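PDB 6CZG: b11L5F_LGL from Synthetic construct, which is a de novo designed beta-barrel that probably serves as a scaffold for holding and lighting up a small fluorogenic ligand. Local coordinates for residues Ser9-Thr14 with Tyr39-Lys44. Sequence-based numbering, arbitrary orientation.
Sequences SLLPGT and YTLDVK
Leu41 swings CG beside its own backbone N and opposite its carbonyl carbon (chi1 -59°), and chi2 of 112°, off the usual staggered values, spreads the two methyls toward Leu11 and Pro12. The site lies near one end of an antiparallel eight-stranded barrel. Here the short helix 6-10 runs through Leu11 and Pro12 into the first strand, 13-20. The partner strand, 40-48, is not its neighbour in the sheet. Strand 26-37 lies between the two in the sheet. Side chains alone make the contact.

Each methyl of Leu41 has its own partner. CD2 meets the proline ring at its outer carbons. It lies 3.6 Å from Pro12 CG and 4.0 Å from Pro12 CD. The leucine side chain and the ring cross at about a right angle. CD1 turns to Leu11 and sits 4.2 Å from Leu11 CB. The CB bonds of Leu11 and Leu41 point toward each other's segments. The contact is wholly apolar and small, burying 122 Å² in all.

Leu11 and Leu41 are both buried, and both also touch Met69 of strand 68-75. Leu11 packs on Phe33 and Pro12 on Pro35, both of strand 26-37, while Leu41 also rests on Val61. This packing joins the helix-to-strand turn to the barrel interior. Leu11 O accepts from Trp15 NE1, and Pro12 O accepts from Arg113 NH1. Leu11 CD1 stands 4.3 Å from Leu41 CD1, methyl to methyl.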
loop_
_atom_site.group_PDB
_atom_site.type_symbol
_atom_site.label_atom_id
_atom_site.label_comp_id
_atom_site.label_asym_id
_atom_site.label_seq_id
_atom_site.Cartn_x
_atom_site.Cartn_y
_atom_site.Cartn_z
ATOM N N SER A 9 10.734 8.457 -4.371
ATOM C CA SER A 9 12.013 7.999 -4.902
ATOM C C SER A 9 12.404 6.641 -4.339
ATOM O O SER A 9 13.085 5.864 -5.018
ATOM C CB SER A 9 13.106 9.027 -4.611
ATOM O OG SER A 9 13.196 9.985 -5.651
ATOM N N LEU A 10 11.986 6.331 -3.110
ATOM C CA LEU A 10 12.378 5.083 -2.464
ATOM C C LEU A 10 11.354 3.963 -2.616
ATOM O O LEU A 10 11.680 2.808 -2.321
ATOM C CB LEU A 10 12.643 5.324 -0.973
ATOM C CG LEU A 10 13.841 6.218 -0.652
ATOM C CD1 LEU A 10 14.039 6.331 0.851
ATOM C CD2 LEU A 10 15.098 5.688 -1.326
ATOM N N LEU A 11 10.138 4.266 -3.067
ATOM C CA LEU A 11 9.064 3.278 -3.145
ATOM C C LEU A 11 9.145 2.253 -4.283
ATOM O O LEU A 11 8.682 1.122 -4.083
ATOM C CB LEU A 11 7.716 3.997 -3.228
ATOM C CG LEU A 11 7.037 4.243 -1.878
ATOM C CD1 LEU A 11 5.720 4.981 -2.058
ATOM C CD2 LEU A 11 6.829 2.929 -1.135
ATOM N N PRO A 12 9.671 2.574 -5.472
ATOM C CA PRO A 12 9.609 1.605 -6.579
ATOM C C PRO A 12 10.179 0.243 -6.206
ATOM O O PRO A 12 11.248 0.139 -5.600
ATOM C CB PRO A 12 10.440 2.275 -7.677
ATOM C CG PRO A 12 10.284 3.713 -7.422
ATOM C CD PRO A 12 10.255 3.851 -5.929
ATOM N N GLY A 13 9.451 -0.814 -6.579
ATOM C CA GLY A 13 9.871 -2.170 -6.302
ATOM C C GLY A 13 8.796 -2.938 -5.562
ATOM O O GLY A 13 7.623 -2.548 -5.545
ATOM N N THR A 14 9.204 -4.044 -4.942
ATOM C CA THR A 14 8.293 -4.971 -4.285
ATOM C C THR A 14 8.472 -4.920 -2.772
ATOM O O THR A 14 9.602 -4.878 -2.268
ATOM C CB THR A 14 8.516 -6.400 -4.796
ATOM O OG1 THR A 14 8.135 -6.477 -6.175
ATOM C CG2 THR A 14 7.697 -7.405 -3.996
ATOM N N TYR A 39 5.430 12.830 -9.343
ATOM C CA TYR A 39 4.606 13.025 -8.163
ATOM C C TYR A 39 3.809 11.790 -7.769
ATOM O O TYR A 39 3.280 11.754 -6.652
ATOM C CB TYR A 39 3.625 14.188 -8.386
ATOM C CG TYR A 39 4.220 15.371 -9.119
ATOM C CD1 TYR A 39 4.849 16.400 -8.430
ATOM C CD2 TYR A 39 4.151 15.457 -10.505
ATOM C CE1 TYR A 39 5.392 17.482 -9.101
ATOM C CE2 TYR A 39 4.693 16.533 -11.182
ATOM C CZ TYR A 39 5.312 17.542 -10.476
ATOM O OH TYR A 39 5.853 18.615 -11.146
ATOM N N THR A 40 3.704 10.783 -8.639
ATOM C CA THR A 40 2.829 9.645 -8.393
ATOM C C THR A 40 3.483 8.351 -8.851
ATOM O O THR A 40 4.332 8.342 -9.747
ATOM C CB THR A 40 1.478 9.789 -9.114
ATOM O OG1 THR A 40 1.701 10.006 -10.513
ATOM C CG2 THR A 40 0.674 10.942 -8.543
ATOM N N LEU A 41 3.064 7.252 -8.228
ATOM C CA LEU A 41 3.435 5.908 -8.642
ATOM C C LEU A 41 2.180 5.052 -8.710
ATOM O O LEU A 41 1.193 5.320 -8.022
ATOM C CB LEU A 41 4.441 5.264 -7.677
ATOM C CG LEU A 41 5.774 5.974 -7.453
ATOM C CD1 LEU A 41 5.836 6.499 -6.034
ATOM C CD2 LEU A 41 6.930 5.030 -7.719
ATOM N N ASP A 42 2.211 4.032 -9.560
ATOM C CA ASP A 42 1.149 3.037 -9.583
ATOM C C ASP A 42 1.457 1.945 -8.569
ATOM O O ASP A 42 2.601 1.494 -8.454
ATOM C CB ASP A 42 0.992 2.434 -10.979
ATOM C CG ASP A 42 0.431 3.422 -11.980
ATOM O OD1 ASP A 42 -0.426 4.241 -11.589
ATOM O OD2 ASP A 42 0.843 3.377 -13.158
ATOM N N VAL A 43 0.435 1.523 -7.829
ATOM C CA VAL A 43 0.585 0.495 -6.805
ATOM C C VAL A 43 -0.296 -0.691 -7.167
ATOM O O VAL A 43 -1.463 -0.520 -7.545
ATOM C CB VAL A 43 0.252 1.030 -5.397
ATOM C CG1 VAL A 43 -1.148 1.620 -5.348
ATOM C CG2 VAL A 43 0.402 -0.075 -4.360
ATOM N N LYS A 44 0.274 -1.891 -7.079
ATOM C CA LYS A 44 -0.450 -3.140 -7.266
ATOM C C LYS A 44 -0.302 -3.972 -6.001
ATOM O O LYS A 44 0.820 -4.294 -5.595
ATOM C CB LYS A 44 0.070 -3.905 -8.483
ATOM C CG LYS A 44 -0.331 -3.290 -9.814
ATOM C CD LYS A 44 -0.248 -4.309 -10.936
ATOM C CE LYS A 44 -0.108 -3.632 -12.289
ATOM N NZ LYS A 44 0.348 -2.220 -12.162
#